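Local coordinates for protein aminoglycoside N(3)-acetyltransferase, AAC(3)-IVa (Escherichia coli, PDB 6MN4) that catalyses transfer of an acetyl group from acetyl-CoA to N3 of 2-deoxystreptamine aminoglycosides such as apramycin, probably conferring resistance to these antibiotics, at residues M62-G67 and S78-D83; G67-P72 and P169-I174. The protein carries 1 engineered substitution. One frame throughout, in Å; residues are numbered along the deposited sequence.

Interaction 1: M62-G67 and S78-D83; sequences MPSWSG and SPVTPD. With AM2 (apramycin), chain G.
Trp65 and Thr81 carry this contact between the loop that follows strand 59-63 and the loop leading to helix 86-91. Its polar core is one backbone hydrogen bond: Thr81 N donates to Trp65 O over 2.9 Å, nearly straight (163° at the hydrogen) and in the carbonyl plane. The same oxygen takes a weaker CA-H...O contact from Val80 CA at 3.4 Å, so two neighbouring residues gather on one carbonyl.

Van der Waals packing flanks this point. Thr81 has OG1 opposite its backbone N (chi1 -173°), which brings the methyl CG2 to the pyrrole end of the indole, 3.5 Å from Trp65 NE1. Thr81 CB rests against Ser66 O at 3.3 Å. On the other flank, Val80 CG2 packs against Ser64 OG at 3.6 Å; that hydroxyl is hydrogen-bonded to Arg99 NE, and Arg99 NH1 bonds to Ser78 O, so one arginine spans both segments. Val80 N is tied to Asp89 OD1 of helix 86-91.

The indole also meets the antibiotic. Apramycin CC4 lies 3.5 Å above one face of the Trp65 ring, displaced toward its rim, and the amine NC4 comes obliquely to the benzene end, 3.2 Å from Trp65 CZ2. Gly67 N sits at the ring's edge, in its plane, where the chain turns with a positive phi of 74°.

Trp65 therefore faces two ways: its carbonyl is held by the 78-83 loop, while its side chain forms a broad, mostly nonpolar wall of the apramycin pocket. The ring meets CC4 and NC4 of the drug by packing, whereas hydrogen bonds to apramycin come from residues such as His126, Glu187 and Glu251.

Interaction 2: G67-P72 and P169-I174; sequences GLDDEP and PRHCTI. With AM2 (apramycin), chain G.
Asp69 and Cys172 bring the two backbones closest, their CA atoms 4.1 Å apart, where residues 69-72 run almost parallel to 171-174 (6° between them) without regular sheet pairing. Asp69 O instead receives a CA-H...O contact from Cys172 CA at 3.3 Å, and its approach to Thr173 N is too poorly angled for a hydrogen bond.

His171 is the central side chain. Its CG lies between the backbone N and the carbonyl carbon (chi1 81°), which swings the imidazole toward the loop. Asp69 CB stands over one ring face, 4.1 Å from the centroid of the His171 ring, in a CH-pi contact. At the ring edge His171 NE2 gives a weak hydrogen bond of 3.3 Å to Asp70 OD1, with the carboxylate turned 49° from the ring plane. Further along the strand, Thr173 CG2 lies against the peptide joining Asp70 and Glu71, while Thr173 OG1 is hydrogen-bonded to Val181 O.

Apramycin lies beside this junction. Its hydroxyl OB6 donates a weak hydrogen bond to Asp69 OD2 (3.4 Å) and also lies close to His171 ND1, oblique to the imidazole, an approach that is not counted as a bond. Arg170 offers a face of its guanidinium to the drug's OB2, while Arg170 NH1 lies 3.3 Å from apramycin OA5 and makes a salt bridge with Asp189.

Asp69, Arg170 and His171 thus line a drug that bears both hydroxyls and amines. A loop after strand 59-63 meets strand 168-176 of the two-stranded hairpin to form one wall of the aminoglycoside pocket of this antibiotic N-acetyltransferase.

How the interactions relate
From the N terminus, strand 59-63 of the main mixed sheet runs into segment 62-67, and Gly67 hands the chain directly to 67-72, belonging to both contacts. Interaction 1 closes a short loop of ten residues when 78-83 returns to the residues just past the strand, shortly before helix 86-91. Interaction 2 starts at the mouth of that loop, with 68-72 inside it, and closes a far longer one of 96 residues at strand 168-176, so the two contacts cross rather than nest. Their centres lie 13 Å apart, with Pro72 O and Ser78 OG packed between them. Together they join the main sheet, the loop and the hairpin around apramycin, which both touch.

Interaction 1: M62-G67 and S78-D83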
loop_
_atom_site.group_PDB
_atom_site.type_symbol
_atom_site.label_atom_id
_atom_site.label_comp_id
_atom_site.label_asym_id
_atom_site.label_seq_id
_atom_site.Cartn_x
_atom_site.Cartn_y
_atom_site.Cartn_z
ATOM N N MET A 62 2.520 4.231 5.178
ATOM C CA MET A 62 1.311 4.395 4.390
ATOM C C MET A 62 1.698 4.877 3.001
ATOM O O MET A 62 2.705 5.578 2.844
ATOM C CB MET A 62 0.332 5.400 5.025
ATOM C CG MET A 62 -0.114 5.048 6.437
ATOM S SD MET A 62 -1.154 6.300 7.221
ATOM C CE MET A 62 -2.476 6.386 6.034
ATOM N N PRO A 63 0.933 4.501 1.977
ATOM C CA PRO A 63 1.177 5.052 0.641
ATOM C C PRO A 63 1.000 6.562 0.642
ATOM O O PRO A 63 0.262 7.126 1.454
ATOM C CB PRO A 63 0.121 4.360 -0.231
ATOM C CG PRO A 63 -0.911 3.841 0.736
ATOM C CD PRO A 63 -0.158 3.510 1.983
ATOM N N SER A 64 1.698 7.226 -0.277
ATOM C CA SER A 64 1.731 8.680 -0.251
ATOM C C SER A 64 2.067 9.250 -1.622
ATOM O O SER A 64 2.630 10.345 -1.723
ATOM C CB SER A 64 2.741 9.156 0.800
ATOM O OG SER A 64 2.613 10.544 1.055
ATOM N N TRP A 65 1.725 8.529 -2.682
ATOM C CA TRP A 65 2.071 8.996 -4.014
ATOM C C TRP A 65 1.024 9.976 -4.533
ATOM O O TRP A 65 -0.099 10.061 -4.026
ATOM C CB TRP A 65 2.228 7.823 -4.982
ATOM C CG TRP A 65 1.034 6.920 -5.083
ATOM C CD1 TRP A 65 -0.131 7.167 -5.751
ATOM C CD2 TRP A 65 0.900 5.611 -4.514
ATOM N NE1 TRP A 65 -0.985 6.097 -5.625
ATOM C CE2 TRP A 65 -0.375 5.129 -4.873
ATOM C CE3 TRP A 65 1.733 4.803 -3.734
ATOM C CZ2 TRP A 65 -0.838 3.878 -4.474
ATOM C CZ3 TRP A 65 1.272 3.554 -3.344
ATOM C CH2 TRP A 65 -0.001 3.106 -3.711
ATOM N N SER A 66 1.413 10.723 -5.566
ATOM C CA SER A 66 0.587 11.783 -6.127
ATOM C C SER A 66 -0.352 11.293 -7.218
ATOM O O SER A 66 -1.415 11.891 -7.426
ATOM C CB SER A 66 1.474 12.889 -6.699
ATOM O OG SER A 66 2.056 12.475 -7.927
ATOM N N GLY A 67 0.019 10.230 -7.927
ATOM C CA GLY A 67 -0.787 9.725 -9.016
ATOM C C GLY A 67 -0.752 10.553 -10.277
ATOM O O GLY A 67 -1.394 10.173 -11.264
ATOM N N SER A 78 3.130 18.268 -2.425
ATOM C CA SER A 78 2.393 17.404 -3.345
ATOM C C SER A 78 1.338 16.580 -2.616
ATOM O O SER A 78 1.677 15.715 -1.800
ATOM C CB SER A 78 3.348 16.472 -4.096
ATOM O OG SER A 78 4.171 17.174 -5.018
ATOM N N PRO A 79 0.054 16.818 -2.884
ATOM C CA PRO A 79 -0.995 16.059 -2.195
ATOM C C PRO A 79 -1.077 14.620 -2.681
ATOM O O PRO A 79 -0.811 14.308 -3.846
ATOM C CB PRO A 79 -2.280 16.827 -2.539
ATOM C CG PRO A 79 -1.826 18.139 -3.082
ATOM C CD PRO A 79 -0.506 17.886 -3.725
ATOM N N VAL A 80 -1.458 13.740 -1.755
ATOM C CA VAL A 80 -1.695 12.346 -2.091
ATOM C C VAL A 80 -2.840 12.246 -3.099
ATOM O O VAL A 80 -3.777 13.057 -3.091
ATOM C CB VAL A 80 -1.998 11.556 -0.805
ATOM C CG1 VAL A 80 -2.503 10.177 -1.119
ATOM C CG2 VAL A 80 -0.760 11.479 0.069
ATOM N N THR A 81 -2.750 11.259 -3.992
ATOM C CA THR A 81 -3.824 11.029 -4.947
ATOM C C THR A 81 -5.121 10.726 -4.198
ATOM O O THR A 81 -5.091 10.091 -3.135
ATOM C CB THR A 81 -3.475 9.882 -5.901
ATOM O OG1 THR A 81 -4.467 9.793 -6.933
ATOM C CG2 THR A 81 -3.395 8.545 -5.164
ATOM N N PRO A 82 -6.268 11.193 -4.700
ATOM C CA PRO A 82 -7.519 11.036 -3.938
ATOM C C PRO A 82 -7.926 9.593 -3.714
ATOM O O PRO A 82 -8.658 9.312 -2.757
ATOM C CB PRO A 82 -8.551 11.780 -4.800
ATOM C CG PRO A 82 -7.749 12.725 -5.626
ATOM C CD PRO A 82 -6.455 12.020 -5.902
ATOM N N ASP A 83 -7.470 8.664 -4.553
ATOM C CA ASP A 83 -7.852 7.271 -4.376
ATOM C C ASP A 83 -7.226 6.635 -3.144
ATOM O O ASP A 83 -7.609 5.516 -2.787
ATOM C CB ASP A 83 -7.483 6.466 -5.622
ATOM C CG ASP A 83 -8.427 5.306 -5.861
ATOM O OD1 ASP A 83 -8.237 4.241 -5.234
ATOM O OD2 ASP A 83 -9.366 5.464 -6.669
HETATM C CA1 AM2 G . -3.604 3.075 -11.806
HETATM C CA2 AM2 G . -4.162 2.336 -13.026
HETATM C CA3 AM2 G . -3.508 2.792 -14.337
HETATM C CA4 AM2 G . -3.456 4.281 -14.470
HETATM C CA5 AM2 G . -2.840 4.939 -13.206
HETATM C CA6 AM2 G . -2.699 6.397 -13.376
HETATM C CA7 AM2 G . -1.737 6.646 -14.552
HETATM C CA8 AM2 G . -2.343 6.118 -15.874
HETATM C CA9 AM2 G . -2.365 8.922 -15.160
HETATM O OA4 AM2 G . -3.639 4.588 -11.995
HETATM O OA5 AM2 G . -2.770 4.679 -15.766
HETATM N NA2 AM2 G . -3.919 0.903 -12.858
HETATM N NA7 AM2 G . -1.330 8.045 -14.627
HETATM O OA6 AM2 G . -4.014 6.910 -13.656
HETATM O OA8 AM2 G . -1.400 6.129 -16.843
HETATM O OA1 AM2 G . -2.305 2.726 -11.658
HETATM C CB1 AM2 G . -1.778 6.805 -17.969
HETATM C CB2 AM2 G . -3.196 6.458 -18.473
HETATM C CB3 AM2 G . -3.499 7.105 -19.769
HETATM C CB4 AM2 G . -2.409 7.997 -20.271
HETATM C CB5 AM2 G . -1.016 7.316 -20.243
HETATM C CB6 AM2 G . 0.036 8.355 -20.271
HETATM O OB1 AM2 G . -0.782 6.516 -19.042
HETATM N NB4 AM2 G . -2.718 8.403 -21.665
HETATM O OB2 AM2 G . -3.313 5.033 -18.651
HETATM O OB3 AM2 G . -4.729 7.893 -19.628
HETATM O OB6 AM2 G . 0.909 8.103 -19.212
HETATM C CC1 AM2 G . -1.933 2.261 -10.334
HETATM C CC2 AM2 G . -0.421 2.435 -10.295
HETATM C CC3 AM2 G . 0.143 1.827 -9.003
HETATM C CC4 AM2 G . -0.355 2.578 -7.782
HETATM C CC5 AM2 G . -1.791 3.135 -7.864
HETATM C CC6 AM2 G . -2.608 3.012 -9.181
HETATM N NC4 AM2 G . -0.270 1.656 -6.640
HETATM N NC6 AM2 G . -3.859 2.339 -8.807
HETATM O OC2 AM2 G . 0.138 1.798 -11.416
HETATM O OC3 AM2 G . 1.546 1.911 -9.033
#

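Interaction 2: G67-P72 and P169-I174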
loop_
_atom_site.group_PDB
_atom_site.type_symbol
_atom_site.label_atom_id
_atom_site.label_comp_id
_atom_site.label_asym_id
_atom_site.label_seq_id
_atom_site.Cartn_x
_atom_site.Cartn_y
_atom_site.Cartn_z
ATOM N N GLY A 67 0.019 10.230 -7.927
ATOM C CA GLY A 67 -0.787 9.725 -9.016
ATOM C C GLY A 67 -0.752 10.553 -10.277
ATOM O O GLY A 67 -1.394 10.173 -11.264
ATOM N N LEU A 68 -0.028 11.667 -10.283
ATOM C CA LEU A 68 0.077 12.516 -11.459
ATOM C C LEU A 68 1.356 12.216 -12.224
ATOM O O LEU A 68 2.420 12.023 -11.631
ATOM C CB LEU A 68 0.036 13.994 -11.073
ATOM C CG LEU A 68 -0.996 14.356 -10.011
ATOM C CD1 LEU A 68 -0.726 15.755 -9.501
ATOM C CD2 LEU A 68 -2.411 14.226 -10.569
ATOM N N ASP A 69 1.240 12.186 -13.549
ATOM C CA ASP A 69 2.320 11.750 -14.416
ATOM C C ASP A 69 3.011 12.881 -15.163
ATOM O O ASP A 69 4.104 12.663 -15.698
ATOM C CB ASP A 69 1.791 10.721 -15.425
ATOM C CG ASP A 69 0.434 11.098 -15.971
ATOM O OD1 ASP A 69 -0.134 12.114 -15.511
ATOM O OD2 ASP A 69 -0.070 10.374 -16.855
ATOM N N ASP A 70 2.382 14.055 -15.201
ATOM C CA ASP A 70 2.951 15.237 -15.850
ATOM C C ASP A 70 3.315 16.377 -14.882
ATOM O O ASP A 70 3.663 17.474 -15.320
ATOM C CB ASP A 70 2.002 15.756 -16.934
ATOM C CG ASP A 70 1.871 14.799 -18.102
ATOM O OD1 ASP A 70 2.886 14.552 -18.786
ATOM O OD2 ASP A 70 0.753 14.293 -18.336
ATOM N N GLU A 71 3.236 16.122 -13.577
ATOM C CA GLU A 71 3.521 17.132 -12.572
ATOM C C GLU A 71 4.648 16.611 -11.689
ATOM O O GLU A 71 4.597 15.451 -11.245
ATOM C CB GLU A 71 2.287 17.461 -11.720
ATOM C CG GLU A 71 1.037 17.802 -12.516
ATOM C CD GLU A 71 0.870 19.293 -12.736
ATOM O OE1 GLU A 71 0.396 19.683 -13.824
ATOM O OE2 GLU A 71 1.212 20.074 -11.823
ATOM N N PRO A 72 5.681 17.406 -11.426
ATOM C CA PRO A 72 6.749 16.953 -10.526
ATOM C C PRO A 72 6.258 16.856 -9.091
ATOM O O PRO A 72 5.224 17.413 -8.715
ATOM C CB PRO A 72 7.828 18.030 -10.676
ATOM C CG PRO A 72 7.098 19.230 -11.171
ATOM C CD PRO A 72 5.975 18.721 -12.020
ATOM N N PRO A 169 3.849 0.508 -21.081
ATOM C CA PRO A 169 4.562 1.794 -20.980
ATOM C C PRO A 169 3.791 2.803 -20.142
ATOM O O PRO A 169 2.663 3.180 -20.472
ATOM C CB PRO A 169 4.683 2.247 -22.440
ATOM C CG PRO A 169 3.583 1.531 -23.151
ATOM C CD PRO A 169 3.462 0.203 -22.470
ATOM N N ARG A 170 4.414 3.241 -19.054
ATOM C CA ARG A 170 3.889 4.291 -18.200
ATOM C C ARG A 170 5.003 5.301 -17.952
ATOM O O ARG A 170 6.186 4.994 -18.113
ATOM C CB ARG A 170 3.359 3.721 -16.877
ATOM C CG ARG A 170 2.195 2.753 -17.043
ATOM C CD ARG A 170 0.921 3.479 -17.444
ATOM N NE ARG A 170 0.100 2.701 -18.368
ATOM C CZ ARG A 170 -0.938 1.956 -17.998
ATOM N NH1 ARG A 170 -1.282 1.886 -16.721
ATOM N NH2 ARG A 170 -1.635 1.284 -18.903
ATOM N N HIS A 171 4.626 6.519 -17.567
ATOM C CA HIS A 171 5.614 7.575 -17.412
ATOM C C HIS A 171 5.273 8.472 -16.230
ATOM O O HIS A 171 4.142 8.498 -15.739
ATOM C CB HIS A 171 5.739 8.421 -18.684
ATOM C CG HIS A 171 4.674 9.463 -18.824
ATOM N ND1 HIS A 171 3.504 9.240 -19.518
ATOM C CD2 HIS A 171 4.605 10.738 -18.371
ATOM C CE1 HIS A 171 2.761 10.333 -19.486
ATOM N NE2 HIS A 171 3.404 11.255 -18.793
ATOM N N CYS A 172 6.287 9.206 -15.781
ATOM C CA CYS A 172 6.148 10.260 -14.788
ATOM C C CYS A 172 7.088 11.391 -15.194
ATOM O O CYS A 172 7.688 11.367 -16.273
ATOM C CB CYS A 172 6.447 9.737 -13.378
ATOM S SG CYS A 172 8.187 9.329 -13.090
ATOM N N THR A 173 7.223 12.392 -14.329
ATOM C CA THR A 173 8.141 13.484 -14.611
ATOM C C THR A 173 8.714 14.013 -13.308
ATOM O O THR A 173 8.047 14.017 -12.269
ATOM C CB THR A 173 7.472 14.632 -15.367
ATOM O OG1 THR A 173 8.387 15.727 -15.469
ATOM C CG2 THR A 173 6.274 15.096 -14.612
ATOM N N ILE A 174 9.963 14.461 -13.382
ATOM C CA ILE A 174 10.645 15.068 -12.249
ATOM C C ILE A 174 11.257 16.382 -12.710
ATOM O O ILE A 174 10.956 16.861 -13.809
ATOM C CB ILE A 174 11.687 14.099 -11.652
ATOM C CG1 ILE A 174 12.666 13.562 -12.708
ATOM C CG2 ILE A 174 10.994 12.934 -10.983
ATOM C CD1 ILE A 174 13.823 14.473 -13.064
HETATM C CA1 AM2 G . -3.604 3.075 -11.806
HETATM C CA2 AM2 G . -4.162 2.336 -13.026
HETATM C CA3 AM2 G . -3.508 2.792 -14.337
HETATM C CA4 AM2 G . -3.456 4.281 -14.470
HETATM C CA5 AM2 G . -2.840 4.939 -13.206
HETATM C CA6 AM2 G . -2.699 6.397 -13.376
HETATM C CA7 AM2 G . -1.737 6.646 -14.552
HETATM C CA8 AM2 G . -2.343 6.118 -15.874
HETATM C CA9 AM2 G . -2.365 8.922 -15.160
HETATM O OA4 AM2 G . -3.639 4.588 -11.995
HETATM O OA5 AM2 G . -2.770 4.679 -15.766
HETATM N NA2 AM2 G . -3.919 0.903 -12.858
HETATM N NA7 AM2 G . -1.330 8.045 -14.627
HETATM O OA6 AM2 G . -4.014 6.910 -13.656
HETATM O OA8 AM2 G . -1.400 6.129 -16.843
HETATM O OA1 AM2 G . -2.305 2.726 -11.658
HETATM C CB1 AM2 G . -1.778 6.805 -17.969
HETATM C CB2 AM2 G . -3.196 6.458 -18.473
HETATM C CB3 AM2 G . -3.499 7.105 -19.769
HETATM C CB4 AM2 G . -2.409 7.997 -20.271
HETATM C CB5 AM2 G . -1.016 7.316 -20.243
HETATM C CB6 AM2 G . 0.036 8.355 -20.271
HETATM O OB1 AM2 G . -0.782 6.516 -19.042
HETATM N NB4 AM2 G . -2.718 8.403 -21.665
HETATM O OB2 AM2 G . -3.313 5.033 -18.651
HETATM O OB3 AM2 G . -4.729 7.893 -19.628
HETATM O OB6 AM2 G . 0.909 8.103 -19.212
HETATM C CC1 AM2 G . -1.933 2.261 -10.334
HETATM C CC2 AM2 G . -0.421 2.435 -10.295
HETATM C CC3 AM2 G . 0.143 1.827 -9.003
HETATM C CC4 AM2 G . -0.355 2.578 -7.782
HETATM C CC5 AM2 G . -1.791 3.135 -7.864
HETATM C CC6 AM2 G . -2.608 3.012 -9.181
HETATM N NC4 AM2 G . -0.270 1.656 -6.640
HETATM N NC6 AM2 G . -3.859 2.339 -8.807
HETATM O OC2 AM2 G . 0.138 1.798 -11.416
HETATM O OC3 AM2 G . 1.546 1.911 -9.033
#